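Local atomic coordinates of L-isoleucine-4-hydroxylase (Bacillus thuringiensis, PDB entry 6LNH), a protein that catalyses the iron- and 2-oxoglutarate-dependent hydroxylation of L-isoleucine to (4S)-4-hydroxy-L-isoleucine and also oxidises several related amino acids. Residues 176-182 and 211-217; 138-143 and 245-249; 30-34 and 203-207. All coordinates share one frame; numbering follows the deposited sequence.

Interaction 1 (176-182 and 211-217); sequences VVFLHLM and PLETLVF
Leu179 and Phe217 meet on one face of an antiparallel strand pair in the larger sheet of the cupin-type fold. Leu179 CD2 comes to the edge of the aromatic ring, 4.0 Å from Phe217 CE2, and Val177 CG1 also lies at the edge of this ring, near its plane. With CG anti to the backbone N (chi1 177°) the leucine side chain rises from the sheet, and chi2 of 57° turns CD2 back to the ring. On the reverse face, Phe178 lies beside Val216 and points the same way. Val216 CG1 makes the tight contact, 3.3 Å from Phe178 CD2; Val216 CB sits over the rim of the Phe178 ring, while Thr214 CG2 lies at its edge.

The backbones run at 164° to each other, and Val177–Phe217 and Leu179–Leu215 are hydrogen-bonded pairs, each closed by two N-H···O=C bonds. Leu179 N lies 2.7 Å from Leu215 O. Beyond the paired residues, Leu181 still bonds through both its N and O, to Glu213 O and Leu212 N, so the bonding runs on into the loop that precedes strand 214-218.

The polar edge is His180 and Thr214. The hydroxyl lies near the imidazole plane, with Thr214 OG1 2.7 Å from His180 ND1, and either atom could be the donor. His180 NE2 bonds Asp129 OD2 of helix 120-134, which fixes the ring at both nitrogens. Glu213 turns its OE1 back to Lys209 N. Phe217 also stacks on the iron ligand His223, so the apolar face built here is continuous with the wall of the metal site, whereas the buried imidazole ties the other face to the helix.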
# COMPACT_ATOMS: atom_id res chain seq x y z
N VAL C 176 -7.95 25.64 -18.59
CA VAL C 176 -6.90 25.30 -17.64
C VAL C 176 -7.55 24.90 -16.32
O VAL C 176 -8.35 25.66 -15.76
CB VAL C 176 -5.91 26.46 -17.41
CG1 VAL C 176 -4.81 26.04 -16.44
CG2 VAL C 176 -5.30 26.93 -18.73
N VAL C 177 -7.20 23.71 -15.83
CA VAL C 177 -7.76 23.16 -14.60
C VAL C 177 -6.62 22.66 -13.72
O VAL C 177 -5.74 21.93 -14.20
CB VAL C 177 -8.77 22.03 -14.89
CG1 VAL C 177 -9.10 21.26 -13.61
CG2 VAL C 177 -10.03 22.59 -15.53
N PHE C 178 -6.64 23.04 -12.45
CA PHE C 178 -5.68 22.55 -11.46
C PHE C 178 -6.38 21.55 -10.55
O PHE C 178 -7.41 21.86 -9.94
CB PHE C 178 -5.11 23.70 -10.63
CG PHE C 178 -4.11 24.55 -11.37
CD1 PHE C 178 -4.52 25.47 -12.32
CD2 PHE C 178 -2.76 24.45 -11.08
CE1 PHE C 178 -3.60 26.25 -13.00
CE2 PHE C 178 -1.84 25.23 -11.75
CZ PHE C 178 -2.26 26.13 -12.71
N LEU C 179 -5.82 20.34 -10.46
CA LEU C 179 -6.30 19.30 -9.55
C LEU C 179 -5.32 19.18 -8.39
O LEU C 179 -4.17 18.77 -8.58
CB LEU C 179 -6.44 17.97 -10.30
CG LEU C 179 -6.87 16.73 -9.52
CD1 LEU C 179 -8.19 16.97 -8.85
CD2 LEU C 179 -6.97 15.52 -10.44
N HIS C 180 -5.77 19.54 -7.19
CA HIS C 180 -4.97 19.43 -5.97
C HIS C 180 -5.58 18.36 -5.08
O HIS C 180 -6.73 18.49 -4.64
CB HIS C 180 -4.90 20.77 -5.23
CG HIS C 180 -4.50 21.93 -6.10
ND1 HIS C 180 -3.19 22.18 -6.43
CD2 HIS C 180 -5.24 22.89 -6.69
CE1 HIS C 180 -3.14 23.26 -7.20
NE2 HIS C 180 -4.37 23.71 -7.37
N LEU C 181 -4.80 17.31 -4.80
CA LEU C 181 -5.21 16.33 -3.80
C LEU C 181 -5.13 16.94 -2.41
O LEU C 181 -4.11 17.51 -2.02
CB LEU C 181 -4.32 15.09 -3.89
CG LEU C 181 -4.63 13.96 -2.91
CD1 LEU C 181 -6.04 13.43 -3.12
CD2 LEU C 181 -3.61 12.84 -3.06
N MET C 182 -6.23 16.83 -1.65
CA MET C 182 -6.26 17.31 -0.28
C MET C 182 -6.14 16.20 0.75
O MET C 182 -5.49 16.38 1.78
CB MET C 182 -7.55 18.10 -0.03
CG MET C 182 -7.67 19.34 -0.90
SD MET C 182 -6.35 20.53 -0.62
CE MET C 182 -6.73 21.06 1.04
N PRO C 211 -0.90 14.50 0.24
CA PRO C 211 -1.62 15.77 0.10
C PRO C 211 -0.81 16.88 -0.59
O PRO C 211 0.40 16.92 -0.45
CB PRO C 211 -1.95 16.17 1.54
CG PRO C 211 -2.01 14.85 2.26
CD PRO C 211 -0.90 14.04 1.63
N LEU C 212 -1.55 17.76 -1.28
CA LEU C 212 -1.06 18.92 -2.09
C LEU C 212 -0.34 18.43 -3.34
O LEU C 212 0.29 19.27 -4.01
CB LEU C 212 -0.25 19.93 -1.26
CG LEU C 212 -0.94 20.42 0.00
CD1 LEU C 212 -0.07 21.41 0.75
CD2 LEU C 212 -2.29 21.04 -0.33
N GLU C 213 -0.44 17.14 -3.68
CA GLU C 213 0.12 16.69 -4.97
C GLU C 213 -0.78 17.32 -6.03
O GLU C 213 -2.01 17.32 -5.84
CB GLU C 213 0.25 15.17 -5.05
CG GLU C 213 1.59 14.67 -4.53
CD GLU C 213 1.92 13.22 -4.85
OE1 GLU C 213 1.17 12.34 -4.41
OE2 GLU C 213 2.94 12.99 -5.52
N THR C 214 -0.20 17.79 -7.13
CA THR C 214 -1.00 18.59 -8.05
C THR C 214 -0.82 18.13 -9.48
O THR C 214 0.28 17.74 -9.89
CB THR C 214 -0.63 20.08 -7.91
OG1 THR C 214 -1.02 20.56 -6.62
CG2 THR C 214 -1.31 20.93 -8.98
N LEU C 215 -1.92 18.17 -10.24
CA LEU C 215 -1.94 17.85 -11.66
C LEU C 215 -2.72 18.94 -12.38
O LEU C 215 -3.85 19.26 -11.99
CB LEU C 215 -2.57 16.49 -11.92
CG LEU C 215 -2.34 15.81 -13.27
CD1 LEU C 215 -3.16 14.54 -13.31
CD2 LEU C 215 -2.69 16.72 -14.44
N VAL C 216 -2.13 19.52 -13.42
CA VAL C 216 -2.75 20.58 -14.21
C VAL C 216 -3.10 20.02 -15.59
O VAL C 216 -2.29 19.33 -16.21
CB VAL C 216 -1.85 21.82 -14.27
CG1 VAL C 216 -1.27 22.10 -12.90
CG2 VAL C 216 -0.74 21.67 -15.28
N PHE C 217 -4.33 20.28 -16.03
CA PHE C 217 -4.83 19.80 -17.32
C PHE C 217 -5.08 20.96 -18.28
O PHE C 217 -5.63 21.99 -17.89
CB PHE C 217 -6.15 19.03 -17.18
CG PHE C 217 -6.10 17.89 -16.21
CD1 PHE C 217 -5.27 16.80 -16.42
CD2 PHE C 217 -6.93 17.89 -15.10
CE1 PHE C 217 -5.26 15.74 -15.53
CE2 PHE C 217 -6.92 16.83 -14.21
CZ PHE C 217 -6.08 15.76 -14.43

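Interaction 2 (138-143 and 245-249); sequences IIDKSK and FSYKE
Ile139 and Asp140 meet strand 236-247 where the loop after helix 120-134 enters a type I beta turn, Asp140 to Lys143, and then joins strand 145-156. Ile138, just before them, contributes little to this strand end; its side chain packs instead on Val176 and Pro175. Ile139 crosses Phe245 at about a right angle, and it is the CD1 methyl that touches, 4.0 Å from Phe245 CB. The phenyl ring itself lies against helix 120-134, so the loop meets Phe245 at the base of its side chain.

At Asp140 the contact becomes polar. Its backbone N donates to Tyr247 OH over 2.9 Å, with 162° at the hydrogen and the nitrogen in the plane of the phenol ring. Asp140 CB lies beside the same oxygen. The turn that follows is closed by a weak bond from Lys143 N to Asp140 O, and Asp140 OD1 accepts a weak bond from Ser142 N. Lys141 folds back, its NZ bonding Ile139 O and also Phe134 O and Thr136 O, which ties the loop to the end of the helix.

Lys143 then lies across the tyrosine at about a right angle. The bend at chi3 (75°) brings CE over the ring face, and the one at chi4 turns Lys143 NZ toward the Glu249 carbonyl, 3.6 Å from Glu249 O. The pairing is a CH-pi contact made by a methylene: Lys143 CE stands 3.6 Å from the centroid of the Tyr247 ring, 22° off its normal.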
# COMPACT_ATOMS: atom_id res chain seq x y z
N ILE C 138 -2.35 30.00 -23.34
CA ILE C 138 -3.70 29.45 -23.46
C ILE C 138 -4.75 30.46 -23.02
O ILE C 138 -5.81 30.59 -23.65
CB ILE C 138 -3.84 28.13 -22.67
CG1 ILE C 138 -2.91 27.03 -23.22
CG2 ILE C 138 -5.26 27.62 -22.72
CD1 ILE C 138 -1.51 27.08 -22.72
N ILE C 139 -4.48 31.20 -21.95
CA ILE C 139 -5.47 32.11 -21.38
C ILE C 139 -5.32 33.46 -22.04
O ILE C 139 -4.25 34.09 -21.98
CB ILE C 139 -5.31 32.21 -19.85
CG1 ILE C 139 -5.81 30.94 -19.17
CG2 ILE C 139 -6.04 33.44 -19.31
CD1 ILE C 139 -7.31 30.77 -19.22
N ASP C 140 -6.38 33.91 -22.70
CA ASP C 140 -6.38 35.20 -23.38
C ASP C 140 -6.64 36.28 -22.35
O ASP C 140 -7.75 36.40 -21.81
CB ASP C 140 -7.43 35.18 -24.49
CG ASP C 140 -7.67 36.55 -25.10
OD1 ASP C 140 -6.69 37.30 -25.31
OD2 ASP C 140 -8.84 36.85 -25.39
N LYS C 141 -5.62 37.10 -22.09
CA LYS C 141 -5.66 38.17 -21.11
C LYS C 141 -6.55 39.33 -21.54
O LYS C 141 -6.63 40.33 -20.83
CB LYS C 141 -4.24 38.67 -20.83
CG LYS C 141 -3.58 38.02 -19.62
CD LYS C 141 -3.61 36.50 -19.71
CE LYS C 141 -2.28 35.93 -20.18
NZ LYS C 141 -2.30 34.43 -20.24
N SER C 142 -7.20 39.22 -22.69
CA SER C 142 -8.10 40.25 -23.17
C SER C 142 -9.56 39.96 -22.86
O SER C 142 -10.45 40.64 -23.39
CB SER C 142 -7.92 40.43 -24.68
OG SER C 142 -9.14 40.79 -25.29
N LYS C 143 -9.85 38.98 -22.00
CA LYS C 143 -11.21 38.69 -21.58
C LYS C 143 -11.33 38.61 -20.07
O LYS C 143 -10.34 38.44 -19.36
CB LYS C 143 -11.71 37.39 -22.23
CG LYS C 143 -12.14 37.59 -23.67
CD LYS C 143 -12.06 36.32 -24.48
CE LYS C 143 -13.19 35.38 -24.14
NZ LYS C 143 -14.50 35.85 -24.67
N PHE C 245 -9.84 27.93 -14.65
CA PHE C 245 -9.78 29.25 -15.28
C PHE C 245 -10.56 29.22 -16.58
O PHE C 245 -10.21 28.47 -17.51
CB PHE C 245 -8.32 29.66 -15.51
CG PHE C 245 -7.53 29.76 -14.24
CD1 PHE C 245 -7.08 28.62 -13.58
CD2 PHE C 245 -7.24 30.99 -13.68
CE1 PHE C 245 -6.37 28.70 -12.41
CE2 PHE C 245 -6.52 31.08 -12.50
CZ PHE C 245 -6.09 29.94 -11.87
N SER C 246 -11.63 30.02 -16.66
CA SER C 246 -12.45 30.14 -17.85
C SER C 246 -12.93 31.58 -18.01
O SER C 246 -12.77 32.41 -17.12
CB SER C 246 -13.63 29.16 -17.82
OG SER C 246 -14.49 29.43 -16.73
N TYR C 247 -13.51 31.86 -19.17
CA TYR C 247 -13.94 33.21 -19.54
C TYR C 247 -15.33 33.52 -19.01
O TYR C 247 -16.20 32.65 -18.96
CB TYR C 247 -13.94 33.38 -21.06
CG TYR C 247 -12.59 33.12 -21.67
CD1 TYR C 247 -11.47 33.78 -21.20
CD2 TYR C 247 -12.43 32.23 -22.72
CE1 TYR C 247 -10.22 33.56 -21.75
CE2 TYR C 247 -11.19 32.00 -23.28
CZ TYR C 247 -10.09 32.67 -22.79
OH TYR C 247 -8.85 32.45 -23.34
N LYS C 248 -15.52 34.78 -18.61
CA LYS C 248 -16.81 35.22 -18.06
C LYS C 248 -17.90 35.27 -19.13
O LYS C 248 -19.06 34.95 -18.85
CB LYS C 248 -16.67 36.59 -17.41
CG LYS C 248 -17.87 37.00 -16.59
CD LYS C 248 -17.52 38.13 -15.64
CE LYS C 248 -18.66 38.39 -14.67
NZ LYS C 248 -19.82 39.01 -15.35
N GLU C 249 -17.55 35.65 -20.35
CA GLU C 249 -18.53 35.72 -21.44
C GLU C 249 -17.85 35.72 -22.80
O GLU C 249 -17.61 34.66 -23.39
CB GLU C 249 -19.39 36.98 -21.28
CG GLU C 249 -20.87 36.81 -21.59
CD GLU C 249 -21.57 38.13 -21.83
OE1 GLU C 249 -20.96 39.03 -22.45
OE2 GLU C 249 -22.74 38.29 -21.39

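Interaction 3 (30-34 and 203-207); sequences GFLEI and NQFIS
The two beta sheets of the cupin-type fold face each other here through their border strands: 31-34, outermost in the larger sheet, and 204-206, outermost in the smaller one. Phe31 and Glu33 of the first meet Gln204 and Ile206 of the second. The strand axes stay 9.9 Å apart at an angle of 32°, and no hydrogen bond joins the segments, so the contact is made by side chains alone.

Phe31 points its ring at the other sheet. With CG between the backbone N and the carbonyl carbon (chi1 74°), the ring brings CE2 and CZ to Gln204, CE2 lying 4.0 Å from Gln204 CG. The two side chains cross at about a right angle, while their ring and amide planes are 33° apart. Ile206 CD1 reaches the same part of the ring, 4.1 Å from Phe31 CE2.

Glu33 and Ile206 approach from opposite directions. The extended glutamate lays its carboxylate carbon against the aliphatic branch, Glu33 CD being 3.7 Å from Ile206 CG1, so the contact of Glu33 with Ile206 is van der Waals packing, through CG and the carboxylate group. Its OE1 comes within 3.6 Å of Gln204 OE1, two acceptors that do not bond. Lys158 of the third subunit bonds Gln204 OE1 and packs on Glu33, and its positive charge would ease the closeness of the two oxygens.

At the start of strand 204-206, Asn203 and Gln204 both face Ile195, a classic beta bulge. Phe31 also packs on Ile195, adding to the packing of two facing sheets characteristic of the double-stranded beta-helix (jelly-roll) of 2-oxoglutarate oxygenases.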
# COMPACT_ATOMS: atom_id res chain seq x y z
N GLY C 30 0.39 19.46 -22.66
CA GLY C 30 -1.03 19.50 -22.37
C GLY C 30 -1.38 19.16 -20.94
O GLY C 30 -2.56 19.24 -20.57
N PHE C 31 -0.38 18.75 -20.16
CA PHE C 31 -0.58 18.39 -18.74
C PHE C 31 0.74 18.61 -18.00
O PHE C 31 1.79 18.70 -18.66
CB PHE C 31 -1.08 16.95 -18.62
CG PHE C 31 -0.03 15.90 -18.87
CD1 PHE C 31 0.26 15.49 -20.16
CD2 PHE C 31 0.68 15.33 -17.83
CE1 PHE C 31 1.23 14.53 -20.40
CE2 PHE C 31 1.65 14.37 -18.06
CZ PHE C 31 1.92 13.97 -19.35
N LEU C 32 0.68 18.67 -16.67
CA LEU C 32 1.92 18.91 -15.89
C LEU C 32 1.70 18.46 -14.44
O LEU C 32 0.74 18.93 -13.82
CB LEU C 32 2.23 20.41 -15.94
CG LEU C 32 3.68 20.80 -15.65
CD1 LEU C 32 3.78 21.46 -14.29
CD2 LEU C 32 4.59 19.59 -15.73
N GLU C 33 2.56 17.56 -13.96
CA GLU C 33 2.48 17.11 -12.55
C GLU C 33 3.33 18.06 -11.71
O GLU C 33 4.45 18.38 -12.15
CB GLU C 33 2.96 15.66 -12.40
CG GLU C 33 2.58 14.78 -13.57
CD GLU C 33 3.42 13.52 -13.70
OE1 GLU C 33 3.94 13.26 -14.80
OE2 GLU C 33 3.54 12.79 -12.69
N ILE C 34 2.80 18.52 -10.58
CA ILE C 34 3.56 19.46 -9.70
C ILE C 34 3.68 18.83 -8.31
O ILE C 34 2.67 18.30 -7.82
CB ILE C 34 2.86 20.83 -9.65
CG1 ILE C 34 2.83 21.50 -11.03
CG2 ILE C 34 3.51 21.72 -8.61
CD1 ILE C 34 1.92 22.70 -11.10
N ASN C 203 -1.44 7.36 -22.46
CA ASN C 203 -0.02 7.79 -22.62
C ASN C 203 0.67 7.95 -21.27
O ASN C 203 1.86 7.62 -21.18
CB ASN C 203 0.07 9.09 -23.43
CG ASN C 203 -0.51 8.95 -24.82
OD1 ASN C 203 -1.71 9.11 -25.01
ND2 ASN C 203 0.34 8.67 -25.79
N GLN C 204 -0.05 8.44 -20.26
CA GLN C 204 0.58 8.66 -18.94
C GLN C 204 -0.35 8.22 -17.81
O GLN C 204 -1.58 8.36 -17.96
CB GLN C 204 0.98 10.13 -18.79
CG GLN C 204 1.77 10.44 -17.53
CD GLN C 204 3.21 10.01 -17.62
OE1 GLN C 204 3.99 10.20 -16.69
NE2 GLN C 204 3.58 9.43 -18.75
N PHE C 205 0.23 7.69 -16.73
CA PHE C 205 -0.52 7.23 -15.54
C PHE C 205 0.01 8.00 -14.33
O PHE C 205 1.20 7.86 -14.01
CB PHE C 205 -0.35 5.72 -15.35
CG PHE C 205 -1.09 5.14 -14.18
CD1 PHE C 205 -0.67 5.39 -12.88
CD2 PHE C 205 -2.20 4.33 -14.36
CE1 PHE C 205 -1.35 4.85 -11.80
CE2 PHE C 205 -2.88 3.79 -13.29
CZ PHE C 205 -2.45 4.05 -12.01
N ILE C 206 -0.84 8.80 -13.70
CA ILE C 206 -0.41 9.62 -12.53
C ILE C 206 -1.27 9.25 -11.31
O ILE C 206 -2.51 9.30 -11.43
CB ILE C 206 -0.49 11.12 -12.85
CG1 ILE C 206 0.35 11.48 -14.07
CG2 ILE C 206 -0.11 11.96 -11.64
CD1 ILE C 206 -0.34 12.41 -15.04
N SER C 207 -0.63 8.90 -10.20
CA SER C 207 -1.36 8.55 -8.96
C SER C 207 -1.04 9.58 -7.88
O SER C 207 0.09 9.58 -7.38
CB SER C 207 -1.01 7.16 -8.50
OG SER C 207 -1.72 6.83 -7.33

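Interactions 1 and 3 have centres 10 Å apart, whereas interaction 2 lies 20 Å from the first and 24 Å from the third. All three reach the seven-stranded antiparallel sheet. Strand 214-218 sits between 31-34 and 176-184, with Thr214 O and Val216 N probably bonded to Ile34 N and Leu32 O; strand 236-247 flanks 176-184 on its other side, where Val176 O probably bonds Phe245 N. Along the chain, interaction 1 is nested within the loop closed by 138-143 and 245-249, and interaction 3 crosses both. Chain segments distant in sequence thus join one sheet, whose strands 176-184 and 214-218 carry side chains beside the iron site and whose edge strand meets the smaller sheet.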